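Local coordinates for protein polyprenyl synthetase (Zymomonas mobilis subsp. mobilis, PDB 4KKM) that probably joins isopentenyl diphosphate to allylic diphosphates, making longer prenyl diphosphates such as farnesyl diphosphate with the help of divalent metal ions, at residues Ile38-Ala43 against Ala89-Gly94; Leu71-Val76 against Ala96-His101; Glu44-Pro49 against Glu58-Ala63. All blocks are in the same frame, centred on the assembly; numbering follows the deposited sequence.

Interaction 1: Ile38-Ala43 against Ala89-Gly94; sequences IDRLFA and AALRVG
Two crossing helices meet where Ile-38 and Leu-41, on helix 24-45, pack against Leu-91 near the start of helix 87-109. The axes of the two segments run at 72° to each other and pass 10.0 Å apart, too wide for backbone to touch backbone, and the work is done by branched side chains. Leu-41 is the central one. With CG anti to its carbonyl carbon (chi1 -69°), its two methyls spread over neighbouring residues of the other helix: CD1 rests 3.7 Å from CB of Leu-91, the two leucines crossing nearly at a right angle, while CD2 approaches NH1 of Arg-92 at 4.0 Å. One turn earlier, Ile-38 extends CD1 over the backbone of the opposite helix, 3.7 Å from O of Leu-91 and close also to the carbonyl carbon of Gly-94.

In the all-helical isoprenoid synthase fold, helices are stacked round a central reaction cavity, and this contact illustrates how the N-terminal helix 24-45 is laid across helix 87-109. Leu-91 is backed by Val-77 of helix 71-80, and Pro-73 of the same helix touches Ile-38.

Polar groups line one border of the apolar patch. A water molecule donates to O of Leu-41 at 2.7 Å and accepts from NH1 of Arg-92 at 3.1 Å, lying in the plane of the guanidinium at its edge; NH2 of Arg-92 is held by Gln-45. Arg-40, an exposed residue, brings the edge of its guanidinium to within 4.3 Å of CD1 of Leu-91 through NH2, with CG of its neighbour Leu-41 over one face, offset toward the rim. Salt bridges to Glu-88 and Asp-37 tether this arginine.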
ATOM      1  N   ILE B  38      16.426  -4.693  12.780  1.00 32.12           N
ATOM      2  CA  ILE B  38      15.532  -4.020  11.840  1.00 30.75           C
ATOM      3  C   ILE B  38      16.343  -3.187  10.854  1.00 32.23           C
ATOM      4  O   ILE B  38      16.025  -3.156   9.671  1.00 31.92           O
ATOM      5  CB  ILE B  38      14.453  -3.174  12.566  1.00 29.24           C
ATOM      6  CG1 ILE B  38      13.477  -4.101  13.297  1.00 33.00           C
ATOM      7  CG2 ILE B  38      13.679  -2.277  11.580  1.00 25.94           C
ATOM      8  CD1 ILE B  38      12.732  -5.060  12.371  1.00 30.28           C
ATOM      9  N   ASP B  39      17.414  -2.546  11.330  1.00 33.36           N
ATOM     10  CA  ASP B  39      18.323  -1.823  10.426  1.00 36.52           C
ATOM     11  C   ASP B  39      18.986  -2.753   9.407  1.00 36.87           C
ATOM     12  O   ASP B  39      19.058  -2.433   8.214  1.00 31.77           O
ATOM     13  CB  ASP B  39      19.400  -1.049  11.198  1.00 38.07           C
ATOM     14  CG  ASP B  39      18.916   0.307  11.684  1.00 39.81           C
ATOM     15  OD1 ASP B  39      17.816   0.745  11.285  1.00 36.88           O
ATOM     16  OD2 ASP B  39      19.646   0.951  12.463  1.00 42.49           O
ATOM     17  N   ARG B  40      19.477  -3.895   9.881  1.00 37.23           N
ATOM     18  CA  ARG B  40      20.053  -4.904   8.999  1.00 39.60           C
ATOM     19  C   ARG B  40      19.048  -5.369   7.951  1.00 33.87           C
ATOM     20  O   ARG B  40      19.369  -5.474   6.766  1.00 38.18           O
ATOM     21  CB  ARG B  40      20.542  -6.117   9.798  1.00 46.48           C
ATOM     22  CG  ARG B  40      20.740  -7.361   8.929  1.00 51.90           C
ATOM     23  CD  ARG B  40      21.285  -8.551   9.710  1.00 57.49           C
ATOM     24  NE  ARG B  40      20.383  -8.977  10.779  1.00 56.40           N
ATOM     25  CZ  ARG B  40      19.362  -9.813  10.614  1.00 55.31           C
ATOM     26  NH1 ARG B  40      19.099 -10.319   9.417  1.00 56.63           N
ATOM     27  NH2 ARG B  40      18.602 -10.141  11.648  1.00 51.17           N
ATOM     28  N   LEU B  41      17.829  -5.649   8.394  1.00 31.72           N
ATOM     29  CA  LEU B  41      16.812  -6.201   7.510  1.00 30.37           C
ATOM     30  C   LEU B  41      16.376  -5.206   6.425  1.00 30.17           C
ATOM     31  O   LEU B  41      16.211  -5.580   5.261  1.00 30.79           O
ATOM     32  CB  LEU B  41      15.615  -6.704   8.331  1.00 29.04           C
ATOM     33  CG  LEU B  41      15.918  -7.938   9.185  1.00 38.43           C
ATOM     34  CD1 LEU B  41      14.784  -8.226  10.163  1.00 37.03           C
ATOM     35  CD2 LEU B  41      16.182  -9.145   8.298  1.00 39.48           C
ATOM     36  N   PHE B  42      16.195  -3.944   6.803  1.00 27.31           N
ATOM     37  CA  PHE B  42      15.827  -2.921   5.828  1.00 28.09           C
ATOM     38  C   PHE B  42      16.945  -2.718   4.810  1.00 27.76           C
ATOM     39  O   PHE B  42      16.687  -2.584   3.614  1.00 27.33           O
ATOM     40  CB  PHE B  42      15.497  -1.590   6.512  1.00 33.89           C
ATOM     41  CG  PHE B  42      14.031  -1.399   6.813  1.00 28.25           C
ATOM     42  CD1 PHE B  42      13.090  -1.424   5.798  1.00 29.83           C
ATOM     43  CD2 PHE B  42      13.604  -1.180   8.113  1.00 23.33           C
ATOM     44  CE1 PHE B  42      11.743  -1.234   6.075  1.00 23.30           C
ATOM     45  CE2 PHE B  42      12.264  -0.986   8.395  1.00 24.81           C
ATOM     46  CZ  PHE B  42      11.332  -1.018   7.374  1.00 25.03           C
ATOM     47  N   ALA B  43      18.186  -2.705   5.291  1.00 30.08           N
ATOM     48  CA  ALA B  43      19.343  -2.503   4.425  1.00 34.96           C
ATOM     49  C   ALA B  43      19.412  -3.592   3.365  1.00 38.11           C
ATOM     50  O   ALA B  43      19.688  -3.318   2.199  1.00 34.14           O
ATOM     51  CB  ALA B  43      20.632  -2.479   5.246  1.00 37.48           C
ATOM     52  N   ALA B  89      11.789 -14.858  11.510  1.00 38.06           N
ATOM     53  CA  ALA B  89      10.482 -14.670  10.893  1.00 38.51           C
ATOM     54  C   ALA B  89       9.711 -13.560  11.606  1.00 37.93           C
ATOM     55  O   ALA B  89       9.148 -12.676  10.959  1.00 32.98           O
ATOM     56  CB  ALA B  89       9.696 -15.962  10.923  1.00 39.42           C
ATOM     57  N   ALA B  90       9.688 -13.617  12.938  1.00 35.78           N
ATOM     58  CA  ALA B  90       9.062 -12.568  13.744  1.00 32.96           C
ATOM     59  C   ALA B  90       9.638 -11.194  13.406  1.00 32.59           C
ATOM     60  O   ALA B  90       8.898 -10.222  13.238  1.00 29.09           O
ATOM     61  CB  ALA B  90       9.227 -12.868  15.235  1.00 33.53           C
ATOM     62  N   LEU B  91      10.960 -11.121  13.287  1.00 32.61           N
ATOM     63  CA  LEU B  91      11.613  -9.870  12.915  1.00 31.98           C
ATOM     64  C   LEU B  91      11.180  -9.363  11.536  1.00 30.29           C
ATOM     65  O   LEU B  91      11.030  -8.158  11.334  1.00 27.79           O
ATOM     66  CB  LEU B  91      13.137 -10.017  12.973  1.00 31.26           C
ATOM     67  CG  LEU B  91      13.770  -9.953  14.367  1.00 36.46           C
ATOM     68  CD1 LEU B  91      15.211 -10.458  14.319  1.00 39.11           C
ATOM     69  CD2 LEU B  91      13.702  -8.530  14.909  1.00 33.50           C
ATOM     70  N   ARG B  92      10.983 -10.273  10.586  1.00 31.69           N
ATOM     71  CA  ARG B  92      10.551  -9.873   9.243  1.00 29.03           C
ATOM     72  C   ARG B  92       9.127  -9.317   9.253  1.00 31.38           C
ATOM     73  O   ARG B  92       8.806  -8.382   8.516  1.00 30.69           O
ATOM     74  CB  ARG B  92      10.650 -11.045   8.259  1.00 28.32           C
ATOM     75  CG  ARG B  92      12.074 -11.535   8.003  1.00 30.29           C
ATOM     76  CD  ARG B  92      12.168 -12.340   6.709  1.00 29.97           C
ATOM     77  NE  ARG B  92      11.811 -11.507   5.565  1.00 35.35           N
ATOM     78  CZ  ARG B  92      12.639 -10.652   4.968  1.00 40.41           C
ATOM     79  NH1 ARG B  92      13.893 -10.526   5.386  1.00 40.99           N
ATOM     80  NH2 ARG B  92      12.207  -9.924   3.944  1.00 33.76           N
ATOM     81  N   VAL B  93       8.271  -9.906  10.079  1.00 26.31           N
ATOM     82  CA  VAL B  93       6.931  -9.354  10.274  1.00 23.59           C
ATOM     83  C   VAL B  93       7.064  -7.978  10.923  1.00 25.21           C
ATOM     84  O   VAL B  93       6.336  -7.048  10.581  1.00 23.78           O
ATOM     85  CB  VAL B  93       6.042 -10.293  11.127  1.00 26.28           C
ATOM     86  CG1 VAL B  93       4.678  -9.632  11.469  1.00 23.06           C
ATOM     87  CG2 VAL B  93       5.859 -11.644  10.419  1.00 29.39           C
ATOM     88  N   GLY B  94       8.014  -7.852  11.844  1.00 25.76           N
ATOM     89  CA  GLY B  94       8.331  -6.563  12.426  1.00 25.96           C
ATOM     90  C   GLY B  94       8.728  -5.565  11.346  1.00 25.70           C
ATOM     91  O   GLY B  94       8.268  -4.422  11.354  1.00 23.29           O
TER
HETATM   92  O   HOH W   1      15.768  -8.165   4.489  1.00 33.44           O

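Interaction 2: Leu71-Val76 against Ala96-His101; sequences LRPLLV and AIECIH
Stacking comes first: the guanidinium of Arg-72 lies flat on the imidazole of His-101, the planes only 8° apart and the centres separated by 3.7 Å. NH1 sits over the middle of the ring, nearest CE1 at 3.3 Å, and CD of Arg-72 lies against CB and CG of the histidine. The arginine chain, extended from CG to NE, carries its flat head along to the ring. In His-101, CG anti to the backbone N (chi1 175°) swings the ring out beside the guanidinium, and the second torsion turns its face to it.

A water joins Arg-72 to Glu-98. It accepts from the backbone N of Arg-72 at 2.9 Å and from NH1 of that residue at 3.0 Å, and donates to OE1 of Glu-98 at 2.7 Å. It meets the guanidinium at its edge, in plane, so that stack and water together limit how the group can turn. The other carboxylate oxygen, OE2, is engaged in a salt bridge with Arg-70. A leucine in place of Arg-72 would probably leave the His-101 ring without its flat partner and cost the water one of its three bonds, the in-plane one from NH1.

In the apolar packing, CG2 of Ile-97 touches CB of Arg-72 at 3.9 Å and CG2 of Val-76 at 4.0 Å. Separately, CD of Pro-73 makes a close CH-to-oxygen approach to OE1 of Glu-98.

The two helices run roughly antiparallel, at 155°, and helix 87-109 goes on to the calcium ligand Asp-108 of the first aspartate-rich motif. In related trans-prenyltransferases, the second arginine of the Lys-Arg-Leu-Arg-Pro sequence, here Arg-72, and the histidine ahead of that motif line the diphosphate site for isopentenyl diphosphate, and the stacked pair is consistent with that site.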
ATOM      1  N   LEU B  71       9.199   0.599  18.081  1.00 27.19           N
ATOM      2  CA  LEU B  71       8.189   0.137  19.025  1.00 27.29           C
ATOM      3  C   LEU B  71       7.332  -0.968  18.416  1.00 28.02           C
ATOM      4  O   LEU B  71       6.984  -1.939  19.085  1.00 25.99           O
ATOM      5  CB  LEU B  71       7.309   1.299  19.482  1.00 28.43           C
ATOM      6  CG  LEU B  71       6.113   0.880  20.340  1.00 32.75           C
ATOM      7  CD1 LEU B  71       6.603   0.234  21.638  1.00 34.18           C
ATOM      8  CD2 LEU B  71       5.202   2.070  20.620  1.00 36.77           C
ATOM      9  N   ARG B  72       6.994  -0.829  17.138  1.00 24.77           N
ATOM     10  CA  ARG B  72       6.124  -1.818  16.513  1.00 25.80           C
ATOM     11  C   ARG B  72       6.821  -3.164  16.236  1.00 28.63           C
ATOM     12  O   ARG B  72       6.274  -4.214  16.565  1.00 28.05           O
ATOM     13  CB  ARG B  72       5.386  -1.226  15.300  1.00 21.40           C
ATOM     14  CG  ARG B  72       4.350  -0.186  15.741  1.00 23.40           C
ATOM     15  CD  ARG B  72       4.077   0.891  14.690  1.00 23.92           C
ATOM     16  NE  ARG B  72       3.320   2.005  15.271  1.00 23.86           N
ATOM     17  CZ  ARG B  72       3.864   3.000  15.967  1.00 27.68           C
ATOM     18  NH1 ARG B  72       5.176   3.039  16.174  1.00 28.37           N
ATOM     19  NH2 ARG B  72       3.092   3.960  16.460  1.00 27.51           N
ATOM     20  N   PRO B  73       8.033  -3.139  15.651  1.00 27.97           N
ATOM     21  CA  PRO B  73       8.799  -4.392  15.609  1.00 27.12           C
ATOM     22  C   PRO B  73       9.003  -5.019  16.989  1.00 29.73           C
ATOM     23  O   PRO B  73       8.927  -6.244  17.125  1.00 28.13           O
ATOM     24  CB  PRO B  73      10.141  -3.952  15.019  1.00 25.64           C
ATOM     25  CG  PRO B  73       9.766  -2.824  14.100  1.00 22.49           C
ATOM     26  CD  PRO B  73       8.637  -2.096  14.799  1.00 22.08           C
ATOM     27  N   LEU B  74       9.235  -4.188  18.001  1.00 28.21           N
ATOM     28  CA  LEU B  74       9.456  -4.682  19.356  1.00 27.74           C
ATOM     29  C   LEU B  74       8.230  -5.437  19.871  1.00 27.79           C
ATOM     30  O   LEU B  74       8.354  -6.494  20.489  1.00 29.89           O
ATOM     31  CB  LEU B  74       9.804  -3.526  20.298  1.00 28.97           C
ATOM     32  CG  LEU B  74       9.956  -3.884  21.777  1.00 32.26           C
ATOM     33  CD1 LEU B  74      11.180  -4.777  21.991  1.00 30.75           C
ATOM     34  CD2 LEU B  74      10.029  -2.618  22.628  1.00 37.13           C
ATOM     35  N   LEU B  75       7.047  -4.889  19.612  1.00 28.08           N
ATOM     36  CA  LEU B  75       5.802  -5.548  20.009  1.00 25.20           C
ATOM     37  C   LEU B  75       5.607  -6.880  19.294  1.00 25.15           C
ATOM     38  O   LEU B  75       5.160  -7.856  19.898  1.00 29.71           O
ATOM     39  CB  LEU B  75       4.603  -4.637  19.734  1.00 24.17           C
ATOM     40  CG  LEU B  75       4.441  -3.455  20.693  1.00 25.20           C
ATOM     41  CD1 LEU B  75       3.398  -2.480  20.161  1.00 27.38           C
ATOM     42  CD2 LEU B  75       4.063  -3.957  22.081  1.00 26.37           C
ATOM     43  N   VAL B  76       5.919  -6.918  18.002  1.00 24.52           N
ATOM     44  CA  VAL B  76       5.837  -8.166  17.252  1.00 28.16           C
ATOM     45  C   VAL B  76       6.766  -9.215  17.856  1.00 30.78           C
ATOM     46  O   VAL B  76       6.345 -10.339  18.149  1.00 29.86           O
ATOM     47  CB  VAL B  76       6.192  -7.967  15.762  1.00 26.41           C
ATOM     48  CG1 VAL B  76       6.302  -9.320  15.062  1.00 25.47           C
ATOM     49  CG2 VAL B  76       5.150  -7.089  15.084  1.00 24.87           C
ATOM     50  N   ALA B  96       7.813  -5.595   8.240  1.00 23.45           N
ATOM     51  CA  ALA B  96       6.603  -5.309   7.474  1.00 23.29           C
ATOM     52  C   ALA B  96       5.735  -4.232   8.130  1.00 22.54           C
ATOM     53  O   ALA B  96       5.280  -3.313   7.451  1.00 19.58           O
ATOM     54  CB  ALA B  96       5.789  -6.588   7.247  1.00 24.15           C
ATOM     55  N   ILE B  97       5.499  -4.336   9.440  1.00 21.71           N
ATOM     56  CA  ILE B  97       4.666  -3.338  10.114  1.00 21.87           C
ATOM     57  C   ILE B  97       5.405  -2.007  10.163  1.00 24.65           C
ATOM     58  O   ILE B  97       4.796  -0.935  10.081  1.00 22.13           O
ATOM     59  CB  ILE B  97       4.182  -3.791  11.542  1.00 21.32           C
ATOM     60  CG1 ILE B  97       3.191  -2.780  12.139  1.00 21.97           C
ATOM     61  CG2 ILE B  97       5.354  -4.003  12.497  1.00 23.35           C
ATOM     62  CD1 ILE B  97       1.955  -2.567  11.279  1.00 22.82           C
ATOM     63  N   GLU B  98       6.726  -2.077  10.263  1.00 21.20           N
ATOM     64  CA  GLU B  98       7.533  -0.864  10.310  1.00 24.93           C
ATOM     65  C   GLU B  98       7.513  -0.159   8.955  1.00 23.60           C
ATOM     66  O   GLU B  98       7.636   1.059   8.888  1.00 24.12           O
ATOM     67  CB  GLU B  98       8.965  -1.176  10.770  1.00 27.43           C
ATOM     68  CG  GLU B  98       9.836   0.049  11.050  1.00 24.21           C
ATOM     69  CD  GLU B  98       9.444   0.832  12.305  1.00 27.30           C
ATOM     70  OE1 GLU B  98       8.415   0.523  12.947  1.00 24.22           O
ATOM     71  OE2 GLU B  98      10.177   1.784  12.645  1.00 29.84           O
ATOM     72  N   CYS B  99       7.331  -0.921   7.878  1.00 21.54           N
ATOM     73  CA  CYS B  99       7.132  -0.315   6.564  1.00 23.29           C
ATOM     74  C   CYS B  99       5.923   0.611   6.559  1.00 20.33           C
ATOM     75  O   CYS B  99       5.981   1.727   6.043  1.00 21.33           O
ATOM     76  CB  CYS B  99       6.947  -1.379   5.484  1.00 21.57           C
ATOM     77  SG  CYS B  99       8.471  -2.173   4.955  1.00 23.49           S
ATOM     78  N   ILE B 100       4.823   0.133   7.122  1.00 21.73           N
ATOM     79  CA  ILE B 100       3.592   0.916   7.187  1.00 18.72           C
ATOM     80  C   ILE B 100       3.766   2.139   8.084  1.00 21.59           C
ATOM     81  O   ILE B 100       3.356   3.247   7.734  1.00 22.42           O
ATOM     82  CB  ILE B 100       2.429   0.060   7.696  1.00 20.28           C
ATOM     83  CG1 ILE B 100       2.196  -1.128   6.755  1.00 20.55           C
ATOM     84  CG2 ILE B 100       1.167   0.915   7.901  1.00 20.82           C
ATOM     85  CD1 ILE B 100       1.896  -0.740   5.309  1.00 24.35           C
ATOM     86  N   HIS B 101       4.385   1.938   9.242  1.00 21.52           N
ATOM     87  CA  HIS B 101       4.618   3.039  10.170  1.00 20.23           C
ATOM     88  C   HIS B 101       5.506   4.107   9.533  1.00 26.07           C
ATOM     89  O   HIS B 101       5.190   5.297   9.571  1.00 23.13           O
ATOM     90  CB  HIS B 101       5.255   2.515  11.460  1.00 23.89           C
ATOM     91  CG  HIS B 101       5.638   3.589  12.426  1.00 25.59           C
ATOM     92  ND1 HIS B 101       4.731   4.483  12.955  1.00 24.17           N
ATOM     93  CD2 HIS B 101       6.840   3.916  12.971  1.00 23.31           C
ATOM     94  CE1 HIS B 101       5.351   5.310  13.778  1.00 28.78           C
ATOM     95  NE2 HIS B 101       6.633   4.984  13.802  1.00 28.69           N
TER
HETATM   96  O   HOH W   2       7.582   1.386  15.370  1.00 25.26           O

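Interaction 3: Glu44-Pro49 against Glu58-Ala63; sequences EQLPVP and EAMRYA
A bend at the third torsion of Arg-61 (chi3 66°) turns its guanidinium back toward Leu-46, the residue at which the chain leaves helix 24-45. Leu-46 already points at helix 54-64; with CG anti to its carbonyl carbon (chi1 -60°), its side chain runs past that of Arg-61 in the opposite direction. NH1 of Arg-61 can then donate to O of Leu-46 over 2.8 Å. The bond is moderately bent, 145° at the hydrogen, and the nitrogen stands well above the carbonyl plane, away from the lone-pair directions. The same NH1 makes a weak hydrogen bond to O of Ala-43, so one nitrogen serves two carbonyls at the C-terminal end of a helix, where a positive charge is likely to be favoured by the helix dipole.

The shaft of the arginine is used as fully as its head. CG of Arg-61 lies 3.6 Å from CB of Leu-46 and is also in contact with CD1 of that leucine. Farther along the chain, CG2 of Val-48 touches CD of Arg-61 at 3.5 Å, the valine crossing the arginine at about a right angle. The other valine methyl, CG1, reaches OE2 of Glu-58 at 3.8 Å. On the buried side, CD2 of Leu-46 meets CE of Met-60 at 3.8 Å. An arginine thus works both as a hydrogen-bond donor to a helix end and as an apolar stem against which a leucine and a valine pack.

Helix 131-150 backs the inner side, through Leu-144 against Leu-46 and Ala-140 against Met-60. Lys-174 of the second subunit packs on both Leu-46 and Met-60, placing the end of helix 24-45 and the face of helix 54-64 beside the dimer interface.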
ATOM      1  N   GLU B  44      19.143  -4.827   3.781  1.00 34.44           N
ATOM      2  CA  GLU B  44      19.170  -5.974   2.884  1.00 36.66           C
ATOM      3  C   GLU B  44      17.998  -5.971   1.908  1.00 33.83           C
ATOM      4  O   GLU B  44      18.114  -6.448   0.777  1.00 32.17           O
ATOM      5  CB  GLU B  44      19.162  -7.268   3.699  1.00 44.49           C
ATOM      6  CG  GLU B  44      19.212  -8.540   2.873  1.00 55.47           C
ATOM      7  CD  GLU B  44      19.400  -9.780   3.730  1.00 67.76           C
ATOM      8  OE1 GLU B  44      18.876  -9.807   4.867  1.00 69.44           O
ATOM      9  OE2 GLU B  44      20.084 -10.722   3.271  1.00 72.20           O
ATOM     10  N   GLN B  45      16.868  -5.436   2.360  1.00 29.26           N
ATOM     11  CA  GLN B  45      15.652  -5.391   1.563  1.00 29.23           C
ATOM     12  C   GLN B  45      15.696  -4.276   0.521  1.00 32.15           C
ATOM     13  O   GLN B  45      14.911  -4.271  -0.432  1.00 30.94           O
ATOM     14  CB  GLN B  45      14.442  -5.182   2.482  1.00 24.63           C
ATOM     15  CG  GLN B  45      13.107  -5.521   1.854  1.00 28.99           C
ATOM     16  CD  GLN B  45      12.953  -7.002   1.598  1.00 34.35           C
ATOM     17  OE1 GLN B  45      13.313  -7.828   2.435  1.00 36.86           O
ATOM     18  NE2 GLN B  45      12.431  -7.349   0.428  1.00 36.34           N
ATOM     19  N   LEU B  46      16.614  -3.329   0.699  1.00 24.07           N
ATOM     20  CA  LEU B  46      16.622  -2.130  -0.143  1.00 27.74           C
ATOM     21  C   LEU B  46      17.954  -1.866  -0.842  1.00 28.03           C
ATOM     22  O   LEU B  46      18.571  -0.822  -0.621  1.00 30.63           O
ATOM     23  CB  LEU B  46      16.227  -0.902   0.685  1.00 25.08           C
ATOM     24  CG  LEU B  46      14.836  -0.947   1.336  1.00 24.17           C
ATOM     25  CD1 LEU B  46      14.657   0.191   2.326  1.00 24.98           C
ATOM     26  CD2 LEU B  46      13.744  -0.894   0.289  1.00 26.30           C
ATOM     27  N   PRO B  47      18.396  -2.800  -1.702  1.00 30.88           N
ATOM     28  CA  PRO B  47      19.626  -2.519  -2.447  1.00 35.06           C
ATOM     29  C   PRO B  47      19.435  -1.305  -3.351  1.00 38.14           C
ATOM     30  O   PRO B  47      18.363  -1.145  -3.934  1.00 34.79           O
ATOM     31  CB  PRO B  47      19.833  -3.787  -3.283  1.00 35.79           C
ATOM     32  CG  PRO B  47      18.474  -4.378  -3.421  1.00 34.29           C
ATOM     33  CD  PRO B  47      17.757  -4.057  -2.135  1.00 30.01           C
ATOM     34  N   VAL B  48      20.458  -0.460  -3.443  1.00 39.14           N
ATOM     35  CA  VAL B  48      20.376   0.777  -4.217  1.00 32.91           C
ATOM     36  C   VAL B  48      20.717   0.537  -5.680  1.00 31.38           C
ATOM     37  O   VAL B  48      21.843   0.177  -6.000  1.00 38.41           O
ATOM     38  CB  VAL B  48      21.353   1.838  -3.674  1.00 36.64           C
ATOM     39  CG1 VAL B  48      21.295   3.106  -4.531  1.00 31.19           C
ATOM     40  CG2 VAL B  48      21.053   2.142  -2.210  1.00 35.41           C
ATOM     41  N   PRO B  49      19.746   0.749  -6.578  1.00 35.66           N
ATOM     42  CA  PRO B  49      20.037   0.542  -8.001  1.00 34.16           C
ATOM     43  C   PRO B  49      20.843   1.693  -8.592  1.00 37.82           C
ATOM     44  O   PRO B  49      20.849   2.796  -8.049  1.00 36.83           O
ATOM     45  CB  PRO B  49      18.649   0.486  -8.635  1.00 33.68           C
ATOM     46  CG  PRO B  49      17.793   1.317  -7.736  1.00 36.25           C
ATOM     47  CD  PRO B  49      18.345   1.135  -6.338  1.00 33.11           C
ATOM     48  N   GLU B  58      17.122   5.391  -2.204  1.00 26.61           N
ATOM     49  CA  GLU B  58      17.902   6.090  -1.183  1.00 26.12           C
ATOM     50  C   GLU B  58      16.979   6.836  -0.210  1.00 30.61           C
ATOM     51  O   GLU B  58      17.267   6.910   0.984  1.00 27.40           O
ATOM     52  CB  GLU B  58      18.967   7.008  -1.803  1.00 26.70           C
ATOM     53  CG  GLU B  58      20.142   6.221  -2.369  1.00 30.18           C
ATOM     54  CD  GLU B  58      21.173   7.083  -3.075  1.00 35.47           C
ATOM     55  OE1 GLU B  58      20.854   8.237  -3.436  1.00 35.96           O
ATOM     56  OE2 GLU B  58      22.306   6.595  -3.266  1.00 36.94           O
ATOM     57  N   ALA B  59      15.857   7.348  -0.720  1.00 25.76           N
ATOM     58  CA  ALA B  59      14.850   7.991   0.124  1.00 27.55           C
ATOM     59  C   ALA B  59      14.181   6.980   1.052  1.00 27.51           C
ATOM     60  O   ALA B  59      13.947   7.258   2.236  1.00 24.30           O
ATOM     61  CB  ALA B  59      13.796   8.715  -0.739  1.00 24.18           C
ATOM     62  N   MET B  60      13.874   5.806   0.514  1.00 22.95           N
ATOM     63  CA  MET B  60      13.283   4.739   1.318  1.00 24.87           C
ATOM     64  C   MET B  60      14.240   4.331   2.435  1.00 27.41           C
ATOM     65  O   MET B  60      13.833   4.154   3.585  1.00 25.39           O
ATOM     66  CB  MET B  60      12.929   3.528   0.446  1.00 24.03           C
ATOM     67  CG  MET B  60      11.808   3.786  -0.568  1.00 23.56           C
ATOM     68  SD  MET B  60      11.625   2.457  -1.778  1.00 23.45           S
ATOM     69  CE  MET B  60      10.777   1.199  -0.793  1.00 19.38           C
ATOM     70  N   ARG B  61      15.516   4.192   2.091  1.00 26.81           N
ATOM     71  CA  ARG B  61      16.520   3.798   3.072  1.00 27.25           C
ATOM     72  C   ARG B  61      16.707   4.878   4.131  1.00 30.03           C
ATOM     73  O   ARG B  61      16.822   4.586   5.321  1.00 30.99           O
ATOM     74  CB  ARG B  61      17.854   3.495   2.379  1.00 29.95           C
ATOM     75  CG  ARG B  61      17.843   2.210   1.560  1.00 29.61           C
ATOM     76  CD  ARG B  61      19.087   2.075   0.685  1.00 28.70           C
ATOM     77  NE  ARG B  61      20.302   1.915   1.481  1.00 30.90           N
ATOM     78  CZ  ARG B  61      20.788   0.745   1.889  1.00 39.19           C
ATOM     79  NH1 ARG B  61      20.171  -0.386   1.576  1.00 31.46           N
ATOM     80  NH2 ARG B  61      21.897   0.707   2.621  1.00 43.69           N
ATOM     81  N   TYR B  62      16.755   6.130   3.684  1.00 32.32           N
ATOM     82  CA  TYR B  62      16.904   7.250   4.602  1.00 29.00           C
ATOM     83  C   TYR B  62      15.792   7.264   5.648  1.00 26.39           C
ATOM     84  O   TYR B  62      16.037   7.517   6.831  1.00 27.66           O
ATOM     85  CB  TYR B  62      16.913   8.569   3.832  1.00 28.37           C
ATOM     86  CG  TYR B  62      16.981   9.781   4.726  1.00 31.72           C
ATOM     87  CD1 TYR B  62      18.198  10.224   5.237  1.00 36.10           C
ATOM     88  CD2 TYR B  62      15.835  10.488   5.057  1.00 31.26           C
ATOM     89  CE1 TYR B  62      18.265  11.333   6.053  1.00 38.44           C
ATOM     90  CE2 TYR B  62      15.892  11.592   5.874  1.00 34.59           C
ATOM     91  CZ  TYR B  62      17.109  12.013   6.366  1.00 38.97           C
ATOM     92  OH  TYR B  62      17.166  13.117   7.180  1.00 44.77           O
ATOM     93  N   ALA B  63      14.568   6.993   5.212  1.00 28.21           N
ATOM     94  CA  ALA B  63      13.415   7.009   6.109  1.00 24.92           C
ATOM     95  C   ALA B  63      13.386   5.787   7.012  1.00 27.72           C
ATOM     96  O   ALA B  63      13.106   5.902   8.204  1.00 27.08           O
ATOM     97  CB  ALA B  63      12.123   7.071   5.302  1.00 24.64           C
TER

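Overall arrangement
Interaction 1 joins helices 24-45 and 87-109. Interaction 3, its centre about 14 Å away, sets the end of the first against helix 54-64; interaction 2, its centre about 9 Å from that of interaction 1, pairs the second with helix 71-80. Helices 54-64 and 71-80 follow each other in the chain, yet interactions 2 and 3 lie about 17 Å apart between centres and do not touch. Interaction 3 closes within the span bridged by interaction 1 and before interaction 2 opens, whereas 1 and 2 alternate. Phe-42, packing on Glu-98 and Cys-99, couples 1 to 2; Gln-45 with Arg-92 couples 1 to 3. The series leads from the second subunit's neighbourhood toward the probable substrate cavity.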